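Local coordinates for protein inositol-1-monophosphatase (Mycobacterium tuberculosis, PDB 2Q74) that is an inositol monophosphatase that probably releases myo-inositol from inositol 1-phosphate and forms a homodimer when its activator magnesium binds, at residues L164-V169 / A267-A272; D170-A175 / A272-A277; A147-G152 / G239-A244; A225-G230 / G261-A266; Y119-G124 / A137-R142. One frame throughout, in Å; residues are numbered along the deposited sequence.

Interaction 1: residues L164-V169 / A267-A272; sequences LRCTGV and AAPGIA
Val169 lays its isopropyl group against Ile271 and Ala268, making the apolar centre of a contact between two irregular segments. The end of the isoleucine does the touching: Ile271 CD1 lies 3.5 Å from Val169 CB, with the two side chains crossing at a slant. One of the valine methyls, Val169 CG2, reaches Ala268 CB at 3.9 Å. That alanine methyl is shared, because Thr167 OG1 approaches it to 3.6 Å. With chi1 at 64° the hydroxyl of Thr167 sits between its own backbone N and carbonyl carbon, turned to this side, and it is hydrogen-bonded to Asp224 OD1. Farther along, Cys166 SG rests on the proline ring, 3.8 Å from Pro269 CD.

No hydrogen bond joins the two segments directly; the polar link is a CA-H...O approach of 3.5 Å from Gly270 CA to Val169 O, bent at the hydrogen. What shapes the 267-272 side is a type I turn over Pro269 and Gly270, closed by Ile271 N to Ala268 O at 3.1 Å, which leaves Ile271 at the N-cap position. Asp224 ties both sides together, since its backbone also bonds to that of Ala268.

Farther out, Cys166 bonds through its backbone to Ala246 and Ala267 to Arg249. The contact thus fastens the long connection from strand 160-163 to strand 176-181 beside the turn linking strand 262-267 to helix 272-280.

Interaction 2: residues D170-A175 / A272-A277; sequences DELSMA and ADELLA
Leu172, first residue of a short 3-10 turn, pushes its side chain against the first turn of helix 272-280, a helix packed on a sheet of the alpha-beta-alpha-beta-alpha sandwich. The contact divides into a closely packed part around this leucine and a solvent side that is more loosely held.

In the packed part both methyls of Leu172 are used, on different residues of the helix. Leu172 CD1 meets Leu275 CB at 3.7 Å, and the two leucine side chains cross at about a right angle. The other branch turns to the helix backbone, with Leu172 CD2 3.6 Å from Glu274 O. It also lies beside the aliphatic part of that glutamate, 3.8 Å from Glu274 CG. The carboxylate packs here too, Glu274 OE2 lying 3.6 Å from Leu172 CB. Leu172 and Leu275 are both buried, and Leu275 continues inward onto Val265 and Ala267 of strand 262-267, while Leu172 also touches Val202.

Toward solvent the hold is weaker. Glu274 has CG anti to its backbone N (chi1 -177°) and stays extended beyond it, and this straight reach carries the carboxylate across to the N-terminal start of the 3-10 turn, where the N-H of Leu172 points to it. A negative group there would probably be favoured by the local peptide dipoles. Met174 N closes the turn on Glu171 O at 2.7 Å. Asp170 and Glu171 direct their CB atoms off the helix and add little. What crosses the outer side is one weak hydrogen bond, nearly straight at 163°, from Leu172 N to Glu274 OE1 at 3.2 Å.

Interaction 3: residues A147-G152 / G239-A244; sequences AATGLG and GALIAA
Ala148 O accepts a short hydrogen bond from Leu151 N, 2.8 Å away, closing a type II beta turn over Thr149 and Gly150 just where Ala147 and Ala148 meet Leu241 and Ile242 of helix 233-245. The motif is a helix laid across the end of a beta hairpin, strands 143-148 and 152-157, within the alpha/beta sandwich. Gly150, with phi 85°, is the positive-phi third residue of the turn.

Glu245, on the same helix, takes up amides in and just after the turn: one carboxylate oxygen bonds to Gly150 N, the other to Gly152 N. The two segments themselves exchange no hydrogen bond, and their meeting is apolar and largely buried. Leu241 spans Ala147 and Ala148 with one methyl, its CD1 lying 4.1 Å from Ala148 CA, and sends the other, CD2, loosely toward Thr149 CG2.

Ala240 and Ala243 touch Val250 of strand 249-252, which belongs to the other sheet, so the helix lies between the two sheets. On the near side the small Ala147 side chain allows a close approach: its CB lies 3.7 Å from Ile242 CA and 3.8 Å from Ile242 CG1.

Interaction 4: residues A225-G230 / G261-A266; sequences AYYEHG and GLVVVA
Tyr226 and Ala266 form the first hydrogen-bonded pair of two antiparallel strands whose directions differ by 172°. Both polar backbone atoms of each residue serve the pair: Tyr226 N gives to Ala266 O at 2.6 Å, and Ala266 N returns a bond to Tyr226 O at 2.9 Å. Glu228 and Val264 repeat this, Glu228 N reaching Val264 O at 3.1 Å and Val264 N reaching Glu228 O at 3.0 Å, the latter almost perfectly straight. The regular pattern relaxes at the corner, where Gly230 N reaches Leu262 O at 2.8 Å but sits 36° above the carbonyl plane.

Residues of the intervening non-hydrogen-bonded pairs turn their backbones outward. Tyr227 bonds to Gly178 of strand 176-181, and Val263 to Ser253, continuing the sheet on both flanks.

On the face carrying Tyr227 and His229, the tyrosine has CG anti to N (chi1 161°), which carries its ring edge to Val265 CG2, 3.9 Å from Tyr227 CD1. Its hydroxyl donates to Gly284 O, which also receives a weak bond from His229 ND1. On the other face Tyr226 crosses Val264 at a slant, 4.1 Å from Tyr226 CE2 to Val264 CG1. Its hydroxyl donates to Glu228 OE1, at a doubtfully short modelled distance.

Main-chain bonds thus join the strands, while the hydroxyls of the buried tyrosines have partners away from the facing strand, Glu228 and Gly284. The Tyr226 side chain lies about 7 Å from those of Asp107 and Asp235, metal ligands by similarity, consistent with second-shell structure near the metal site.

Interaction 5: residues Y119-G124 / A137-R142; sequences YAVSIG and ADVAAR
Tyr119 has chi1 of 37°, with CG between its backbone N and carbonyl carbon, which swings the ring over to Val139. There Tyr119 CE1 meets Val139 CG1 at 3.8 Å, the side chains crossing at about a right angle. Val139 CG1 is anti to its own N (chi1 180°), and this leaves CG2 for Val121, whose CG2 lies 3.9 Å away.

Behind these groups runs the beta hairpin of strands 120-127 and 130-138. Val121 and Ala137 are an antiparallel hydrogen-bonded pair: Val121 N gives to Ala137 O at 3.0 Å, and Ala137 N to Val121 O at 2.8 Å. Beyond Asp138 the chain coils helically, and only a weak bond, Val139 N to Tyr119 O at 3.4 Å, continues the pattern.

A water bridges the two segments here. It donates to Tyr119 O at 2.8 Å and to Asp138 OD1, accepts from Ala140 N at 2.7 Å, and lies over the centre of one face of the Tyr119 ring.

Three partners thus hold the water where strand pairing ends. With Tyr119 near Ile106 and Ala120 bonded through its backbone to Asp107, substrate- and metal-binding residues by similarity, this water-bridged end of the hairpin borders the probable active site.

From the N terminus, interaction 5 comes first and closes a short hairpin in the seven-stranded sheet before any other contact opens. Interaction 3 starts on the next strand of that sheet and closes a long loop at helix 233-245. Interactions 1 and 2 open inside that loop, on consecutive parts of one connection, and close after it, so both cross interaction 3. They also cross each other, share Ala272, and touch where Val169 packs on Met174. Interaction 4 pairs strands of the second sheet; it crosses interaction 3 and nests within the loops of interactions 1 and 2. Leu275 of interaction 2 packs on Ala225 and Val265 of interaction 4, joining helix 272-280 to that sheet.

Interaction 1: residues L164-V169 / A267-A272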
# COMPACT_ATOMS: atom_id res chain seq x y z
N LEU A 164 9.23 18.48 -4.10
CA LEU A 164 9.45 17.07 -4.32
C LEU A 164 10.71 16.83 -5.12
O LEU A 164 11.03 17.57 -6.09
CB LEU A 164 8.24 16.44 -5.01
CG LEU A 164 6.95 16.42 -4.17
CD1 LEU A 164 5.84 15.71 -4.91
CD2 LEU A 164 7.20 15.78 -2.82
N ARG A 165 11.41 15.78 -4.71
CA ARG A 165 12.62 15.33 -5.37
C ARG A 165 12.72 13.82 -5.22
O ARG A 165 12.52 13.26 -4.14
CB ARG A 165 13.84 15.98 -4.74
CG ARG A 165 14.09 17.43 -5.20
CD ARG A 165 14.14 17.51 -6.73
NE ARG A 165 15.16 18.42 -7.23
CZ ARG A 165 15.45 18.60 -8.52
NH1 ARG A 165 14.77 17.95 -9.46
NH2 ARG A 165 16.43 19.44 -8.86
N CYS A 166 13.01 13.14 -6.32
CA CYS A 166 13.14 11.70 -6.28
C CYS A 166 14.48 11.35 -5.65
O CYS A 166 15.29 12.22 -5.39
CB CYS A 166 13.02 11.11 -7.67
SG CYS A 166 14.14 11.88 -8.81
N THR A 167 14.68 10.08 -5.38
CA THR A 167 15.84 9.63 -4.64
C THR A 167 17.08 9.68 -5.51
O THR A 167 16.98 9.92 -6.70
CB THR A 167 15.62 8.19 -4.13
OG1 THR A 167 15.51 7.32 -5.26
CG2 THR A 167 14.37 8.09 -3.31
N GLY A 168 18.24 9.42 -4.92
CA GLY A 168 19.50 9.36 -5.67
C GLY A 168 20.13 7.97 -5.72
O GLY A 168 21.34 7.86 -5.73
N VAL A 169 19.31 6.91 -5.74
CA VAL A 169 19.81 5.54 -5.87
C VAL A 169 20.64 5.35 -7.13
O VAL A 169 20.27 5.87 -8.18
CB VAL A 169 18.67 4.47 -5.99
CG1 VAL A 169 18.69 3.51 -4.82
CG2 VAL A 169 17.31 5.11 -6.26
N ALA A 267 11.55 6.42 -13.05
CA ALA A 267 12.62 5.98 -12.17
C ALA A 267 13.53 7.14 -11.78
O ALA A 267 13.69 8.10 -12.54
CB ALA A 267 13.45 4.91 -12.88
N ALA A 268 14.12 7.04 -10.59
CA ALA A 268 15.18 7.95 -10.23
C ALA A 268 16.26 7.86 -11.32
O ALA A 268 16.55 6.79 -11.84
CB ALA A 268 15.74 7.61 -8.88
N PRO A 269 16.87 9.01 -11.68
CA PRO A 269 17.75 9.11 -12.85
C PRO A 269 18.99 8.21 -12.78
O PRO A 269 19.44 7.70 -13.82
CB PRO A 269 18.17 10.58 -12.83
CG PRO A 269 17.98 11.01 -11.42
CD PRO A 269 16.76 10.30 -10.98
N GLY A 270 19.51 8.04 -11.57
CA GLY A 270 20.71 7.24 -11.37
C GLY A 270 20.51 5.78 -11.68
O GLY A 270 21.49 5.02 -11.75
N ILE A 271 19.26 5.38 -11.91
CA ILE A 271 18.91 3.97 -12.03
C ILE A 271 18.03 3.64 -13.24
O ILE A 271 17.71 2.49 -13.50
CB ILE A 271 18.26 3.53 -10.69
CG1 ILE A 271 18.96 2.27 -10.17
CG2 ILE A 271 16.71 3.41 -10.77
CD1 ILE A 271 18.95 2.21 -8.65
N ALA A 272 17.68 4.67 -14.00
CA ALA A 272 16.77 4.52 -15.13
C ALA A 272 17.30 3.61 -16.23
O ALA A 272 16.60 2.69 -16.63
CB ALA A 272 16.43 5.88 -15.70

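Interaction 2: residues D170-A175 / A272-A277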
# COMPACT_ATOMS: atom_id res chain seq x y z
N ASP A 170 21.70 4.55 -7.02
CA ASP A 170 22.60 4.20 -8.16
C ASP A 170 22.45 2.75 -8.58
O ASP A 170 22.42 2.45 -9.77
CB ASP A 170 24.06 4.41 -7.78
CG ASP A 170 24.35 5.83 -7.44
OD1 ASP A 170 23.60 6.71 -7.90
OD2 ASP A 170 25.33 6.07 -6.68
N GLU A 171 22.39 1.85 -7.60
CA GLU A 171 22.32 0.44 -7.89
C GLU A 171 20.87 -0.02 -7.92
O GLU A 171 20.15 0.09 -6.93
CB GLU A 171 23.11 -0.38 -6.86
CG GLU A 171 24.63 -0.14 -6.88
CD GLU A 171 25.15 0.50 -5.59
OE1 GLU A 171 24.85 1.69 -5.33
OE2 GLU A 171 25.85 -0.21 -4.84
N LEU A 172 20.46 -0.54 -9.07
CA LEU A 172 19.13 -1.10 -9.24
C LEU A 172 18.79 -2.16 -8.20
O LEU A 172 17.65 -2.37 -7.94
CB LEU A 172 18.96 -1.69 -10.65
CG LEU A 172 17.56 -2.16 -11.07
CD1 LEU A 172 16.55 -0.99 -11.10
CD2 LEU A 172 17.65 -2.87 -12.44
N SER A 173 19.79 -2.82 -7.62
CA SER A 173 19.57 -3.79 -6.53
C SER A 173 19.23 -3.12 -5.22
O SER A 173 18.91 -3.79 -4.24
CB SER A 173 20.83 -4.63 -6.30
OG SER A 173 21.87 -3.82 -5.81
N MET A 174 19.33 -1.80 -5.21
CA MET A 174 19.00 -0.99 -4.05
C MET A 174 17.67 -0.24 -4.24
O MET A 174 17.26 0.52 -3.36
CB MET A 174 20.13 0.02 -3.84
CG MET A 174 21.41 -0.61 -3.35
SD MET A 174 21.33 -0.95 -1.57
CE MET A 174 20.60 -2.61 -1.45
N ALA A 175 17.01 -0.47 -5.37
CA ALA A 175 15.84 0.30 -5.74
C ALA A 175 14.55 -0.40 -5.27
O ALA A 175 14.43 -1.62 -5.38
CB ALA A 175 15.83 0.52 -7.23
N ALA A 272 17.68 4.67 -14.00
CA ALA A 272 16.77 4.52 -15.13
C ALA A 272 17.30 3.61 -16.23
O ALA A 272 16.60 2.69 -16.63
CB ALA A 272 16.43 5.88 -15.70
N ASP A 273 18.53 3.87 -16.71
CA ASP A 273 19.13 3.05 -17.75
C ASP A 273 19.20 1.61 -17.32
O ASP A 273 18.74 0.72 -18.03
CB ASP A 273 20.55 3.54 -18.08
CG ASP A 273 20.57 4.94 -18.62
OD1 ASP A 273 19.54 5.38 -19.17
OD2 ASP A 273 21.62 5.61 -18.50
N GLU A 274 19.79 1.37 -16.15
CA GLU A 274 19.93 0.02 -15.66
C GLU A 274 18.58 -0.72 -15.59
O GLU A 274 18.52 -1.92 -15.84
CB GLU A 274 20.64 0.01 -14.31
CG GLU A 274 20.89 -1.39 -13.75
CD GLU A 274 21.74 -1.40 -12.48
OE1 GLU A 274 21.98 -0.30 -11.92
OE2 GLU A 274 22.15 -2.50 -12.02
N LEU A 275 17.51 0.00 -15.27
CA LEU A 275 16.17 -0.61 -15.18
C LEU A 275 15.56 -0.87 -16.56
O LEU A 275 14.94 -1.93 -16.79
CB LEU A 275 15.23 0.28 -14.36
CG LEU A 275 13.73 -0.04 -14.36
CD1 LEU A 275 13.38 -1.31 -13.60
CD2 LEU A 275 12.99 1.15 -13.79
N LEU A 276 15.71 0.10 -17.46
CA LEU A 276 15.23 -0.05 -18.85
C LEU A 276 15.87 -1.25 -19.56
O LEU A 276 15.19 -1.99 -20.27
CB LEU A 276 15.47 1.23 -19.66
CG LEU A 276 14.49 2.36 -19.38
CD1 LEU A 276 14.94 3.70 -19.94
CD2 LEU A 276 13.12 2.01 -19.93
N ALA A 277 17.17 -1.43 -19.34
CA ALA A 277 17.91 -2.56 -19.89
C ALA A 277 17.31 -3.89 -19.42
O ALA A 277 16.94 -4.73 -20.24
CB ALA A 277 19.38 -2.47 -19.50

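Interaction 3: residues A147-G152 / G239-A244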
# COMPACT_ATOMS: atom_id res chain seq x y z
N ALA A 147 2.32 19.73 -10.20
CA ALA A 147 3.48 20.18 -10.94
C ALA A 147 3.03 20.95 -12.17
O ALA A 147 1.86 20.87 -12.55
CB ALA A 147 4.32 19.00 -11.34
N ALA A 148 3.96 21.69 -12.75
CA ALA A 148 3.77 22.36 -14.04
C ALA A 148 5.14 22.49 -14.75
O ALA A 148 6.17 22.62 -14.08
CB ALA A 148 3.13 23.71 -13.85
N THR A 149 5.14 22.46 -16.08
CA THR A 149 6.41 22.45 -16.85
C THR A 149 7.30 23.60 -16.48
O THR A 149 6.89 24.76 -16.59
CB THR A 149 6.21 22.50 -18.37
OG1 THR A 149 5.01 23.23 -18.68
CG2 THR A 149 6.10 21.10 -18.95
N GLY A 150 8.50 23.28 -16.03
CA GLY A 150 9.49 24.27 -15.66
C GLY A 150 9.37 24.80 -14.25
O GLY A 150 10.23 25.53 -13.78
N LEU A 151 8.32 24.40 -13.54
CA LEU A 151 8.01 25.01 -12.25
C LEU A 151 8.26 24.08 -11.08
O LEU A 151 8.12 24.50 -9.94
CB LEU A 151 6.56 25.51 -12.26
CG LEU A 151 6.32 26.65 -13.26
CD1 LEU A 151 4.84 27.07 -13.28
CD2 LEU A 151 7.23 27.82 -12.95
N GLY A 152 8.64 22.83 -11.34
CA GLY A 152 8.86 21.87 -10.27
C GLY A 152 7.59 21.18 -9.77
O GLY A 152 6.49 21.50 -10.18
N GLY A 239 0.42 12.44 -12.98
CA GLY A 239 1.53 11.84 -12.24
C GLY A 239 2.85 11.81 -12.99
O GLY A 239 3.90 12.05 -12.40
N ALA A 240 2.80 11.51 -14.28
CA ALA A 240 4.00 11.45 -15.10
C ALA A 240 4.77 12.77 -15.02
O ALA A 240 5.98 12.78 -14.79
CB ALA A 240 3.64 11.10 -16.54
N LEU A 241 4.03 13.86 -15.18
CA LEU A 241 4.61 15.21 -15.16
C LEU A 241 5.21 15.48 -13.80
O LEU A 241 6.29 16.04 -13.66
CB LEU A 241 3.54 16.26 -15.46
CG LEU A 241 3.88 17.60 -16.10
CD1 LEU A 241 2.88 18.69 -15.61
CD2 LEU A 241 5.30 18.06 -15.90
N ILE A 242 4.46 15.08 -12.79
CA ILE A 242 4.86 15.31 -11.41
C ILE A 242 6.19 14.61 -11.14
O ILE A 242 7.17 15.26 -10.73
CB ILE A 242 3.81 14.86 -10.41
CG1 ILE A 242 2.53 15.72 -10.56
CG2 ILE A 242 4.38 14.98 -9.02
CD1 ILE A 242 1.29 15.19 -9.87
N ALA A 243 6.25 13.31 -11.41
CA ALA A 243 7.52 12.58 -11.31
C ALA A 243 8.64 13.27 -12.14
O ALA A 243 9.76 13.47 -11.68
CB ALA A 243 7.32 11.13 -11.70
N ALA A 244 8.32 13.68 -13.35
CA ALA A 244 9.33 14.32 -14.23
C ALA A 244 9.85 15.59 -13.59
O ALA A 244 11.04 15.79 -13.45
CB ALA A 244 8.74 14.61 -15.61

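Interaction 4: residues A225-G230 / G261-A266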
# COMPACT_ATOMS: atom_id res chain seq x y z
N ALA A 225 11.44 3.60 -8.25
CA ALA A 225 10.93 3.47 -9.62
C ALA A 225 9.57 2.88 -9.69
O ALA A 225 9.04 2.27 -8.72
CB ALA A 225 11.84 2.62 -10.45
N TYR A 226 8.99 3.01 -10.87
CA TYR A 226 7.66 2.45 -11.11
C TYR A 226 7.57 1.96 -12.53
O TYR A 226 8.01 2.63 -13.44
CB TYR A 226 6.60 3.52 -10.85
CG TYR A 226 5.24 3.20 -11.40
CD1 TYR A 226 4.50 2.12 -10.90
CD2 TYR A 226 4.68 3.99 -12.40
CE1 TYR A 226 3.20 1.83 -11.40
CE2 TYR A 226 3.40 3.72 -12.92
CZ TYR A 226 2.66 2.62 -12.39
OH TYR A 226 1.42 2.36 -12.89
N TYR A 227 6.97 0.79 -12.70
CA TYR A 227 6.77 0.18 -14.03
C TYR A 227 5.39 -0.47 -14.13
O TYR A 227 5.03 -1.35 -13.33
CB TYR A 227 7.86 -0.87 -14.32
CG TYR A 227 7.47 -1.83 -15.41
CD1 TYR A 227 7.38 -1.40 -16.72
CD2 TYR A 227 7.14 -3.15 -15.14
CE1 TYR A 227 7.00 -2.25 -17.76
CE2 TYR A 227 6.75 -4.02 -16.16
CZ TYR A 227 6.69 -3.56 -17.49
OH TYR A 227 6.32 -4.36 -18.58
N GLU A 228 4.63 -0.05 -15.13
CA GLU A 228 3.38 -0.70 -15.46
C GLU A 228 3.11 -0.76 -16.97
O GLU A 228 3.31 0.22 -17.69
CB GLU A 228 2.20 -0.03 -14.76
CG GLU A 228 0.96 -0.91 -14.74
CD GLU A 228 -0.15 -0.36 -13.91
OE1 GLU A 228 0.13 0.26 -12.86
OE2 GLU A 228 -1.32 -0.54 -14.32
N HIS A 229 2.61 -1.91 -17.40
CA HIS A 229 2.25 -2.16 -18.79
C HIS A 229 0.74 -2.11 -18.97
O HIS A 229 0.03 -3.03 -18.57
CB HIS A 229 2.77 -3.54 -19.19
CG HIS A 229 2.67 -3.81 -20.65
ND1 HIS A 229 3.59 -3.33 -21.55
CD2 HIS A 229 1.77 -4.53 -21.37
CE1 HIS A 229 3.26 -3.73 -22.77
NE2 HIS A 229 2.16 -4.46 -22.68
N GLY A 230 0.24 -1.03 -19.58
CA GLY A 230 -1.18 -0.90 -19.91
C GLY A 230 -1.94 0.07 -19.02
O GLY A 230 -2.93 -0.29 -18.39
N GLY A 261 -4.08 1.20 -23.80
CA GLY A 261 -3.30 1.87 -22.74
C GLY A 261 -1.87 2.20 -23.13
O GLY A 261 -1.48 2.08 -24.29
N LEU A 262 -1.07 2.63 -22.15
CA LEU A 262 0.33 2.97 -22.36
C LEU A 262 1.27 2.13 -21.49
O LEU A 262 0.86 1.53 -20.50
CB LEU A 262 0.59 4.45 -22.06
CG LEU A 262 -0.25 5.48 -22.81
CD1 LEU A 262 0.22 6.87 -22.46
CD2 LEU A 262 -0.18 5.28 -24.31
N VAL A 263 2.54 2.12 -21.88
CA VAL A 263 3.60 1.53 -21.08
C VAL A 263 4.31 2.67 -20.40
O VAL A 263 4.79 3.59 -21.06
CB VAL A 263 4.59 0.76 -21.94
CG1 VAL A 263 5.74 0.24 -21.09
CG2 VAL A 263 3.88 -0.38 -22.63
N VAL A 264 4.37 2.61 -19.07
CA VAL A 264 4.93 3.67 -18.26
C VAL A 264 6.13 3.16 -17.50
O VAL A 264 6.03 2.11 -16.82
CB VAL A 264 3.91 4.20 -17.22
CG1 VAL A 264 4.49 5.40 -16.47
CG2 VAL A 264 2.58 4.53 -17.89
N VAL A 265 7.24 3.89 -17.63
CA VAL A 265 8.41 3.68 -16.79
C VAL A 265 8.80 5.02 -16.15
O VAL A 265 8.91 6.03 -16.83
CB VAL A 265 9.57 3.07 -17.55
CG1 VAL A 265 10.75 2.83 -16.61
CG2 VAL A 265 9.15 1.77 -18.20
N ALA A 266 8.94 5.02 -14.83
CA ALA A 266 9.36 6.20 -14.10
C ALA A 266 10.39 5.79 -13.05
O ALA A 266 10.14 4.90 -12.27
CB ALA A 266 8.17 6.86 -13.45

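Interaction 5: residues Y119-G124 / A137-R142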
# COMPACT_ATOMS: atom_id res chain seq x y z
N TYR A 119 -6.52 5.48 -3.14
CA TYR A 119 -7.17 5.88 -4.39
C TYR A 119 -6.99 7.36 -4.57
O TYR A 119 -6.80 8.08 -3.59
CB TYR A 119 -8.64 5.52 -4.38
CG TYR A 119 -9.30 5.69 -3.06
CD1 TYR A 119 -10.02 6.83 -2.73
CD2 TYR A 119 -9.21 4.68 -2.12
CE1 TYR A 119 -10.64 6.94 -1.48
CE2 TYR A 119 -9.82 4.78 -0.92
CZ TYR A 119 -10.53 5.90 -0.58
OH TYR A 119 -11.14 5.93 0.68
N ALA A 120 -7.08 7.83 -5.81
CA ALA A 120 -6.73 9.23 -6.10
C ALA A 120 -7.58 9.89 -7.20
O ALA A 120 -8.13 9.25 -8.08
CB ALA A 120 -5.29 9.30 -6.48
N VAL A 121 -7.68 11.21 -7.11
CA VAL A 121 -8.24 12.02 -8.17
C VAL A 121 -7.04 12.53 -8.98
O VAL A 121 -6.10 13.07 -8.41
CB VAL A 121 -9.02 13.20 -7.58
CG1 VAL A 121 -9.59 14.05 -8.70
CG2 VAL A 121 -10.10 12.70 -6.61
N SER A 122 -7.08 12.34 -10.30
CA SER A 122 -6.01 12.79 -11.20
C SER A 122 -6.57 13.79 -12.21
O SER A 122 -7.55 13.48 -12.89
CB SER A 122 -5.41 11.60 -11.95
OG SER A 122 -4.30 11.98 -12.75
N ILE A 123 -5.94 14.97 -12.29
CA ILE A 123 -6.33 16.06 -13.19
C ILE A 123 -5.08 16.49 -13.99
O ILE A 123 -4.14 17.06 -13.43
CB ILE A 123 -6.84 17.31 -12.44
CG1 ILE A 123 -7.82 16.98 -11.31
CG2 ILE A 123 -7.46 18.29 -13.41
CD1 ILE A 123 -9.25 16.75 -11.75
N GLY A 124 -5.07 16.25 -15.29
CA GLY A 124 -3.98 16.70 -16.14
C GLY A 124 -4.41 17.77 -17.13
O GLY A 124 -5.52 17.71 -17.66
N ALA A 137 -4.65 14.04 -6.26
CA ALA A 137 -5.08 14.18 -4.86
C ALA A 137 -5.14 12.80 -4.29
O ALA A 137 -5.86 11.98 -4.82
CB ALA A 137 -6.45 14.82 -4.78
N ASP A 138 -4.37 12.55 -3.24
CA ASP A 138 -4.44 11.31 -2.45
C ASP A 138 -5.59 11.49 -1.46
O ASP A 138 -5.43 12.07 -0.38
CB ASP A 138 -3.11 11.07 -1.71
CG ASP A 138 -3.06 9.74 -0.93
OD1 ASP A 138 -4.12 9.15 -0.61
OD2 ASP A 138 -1.93 9.29 -0.59
N VAL A 139 -6.75 10.95 -1.84
CA VAL A 139 -7.99 11.20 -1.13
C VAL A 139 -7.88 10.87 0.36
O VAL A 139 -8.15 11.72 1.20
CB VAL A 139 -9.17 10.47 -1.83
CG1 VAL A 139 -10.47 10.72 -1.09
CG2 VAL A 139 -9.28 10.96 -3.26
N ALA A 140 -7.47 9.66 0.70
CA ALA A 140 -7.54 9.26 2.13
C ALA A 140 -6.46 9.99 2.95
O ALA A 140 -6.63 10.24 4.13
CB ALA A 140 -7.44 7.75 2.29
N ALA A 141 -5.36 10.34 2.30
CA ALA A 141 -4.25 11.01 2.98
C ALA A 141 -4.55 12.48 3.19
O ALA A 141 -3.96 13.11 4.04
CB ALA A 141 -2.99 10.84 2.18
N ARG A 142 -5.49 13.02 2.42
CA ARG A 142 -5.81 14.45 2.41
C ARG A 142 -4.63 15.30 2.00
O ARG A 142 -4.34 16.33 2.60
CB ARG A 142 -6.36 14.89 3.77
CG ARG A 142 -7.71 14.32 4.02
CD ARG A 142 -8.25 14.62 5.38
NE ARG A 142 -9.56 14.00 5.48
CZ ARG A 142 -10.25 13.84 6.60
NH1 ARG A 142 -9.75 14.24 7.76
NH2 ARG A 142 -11.44 13.25 6.56
O HOH W 1 -6.21 7.82 -0.83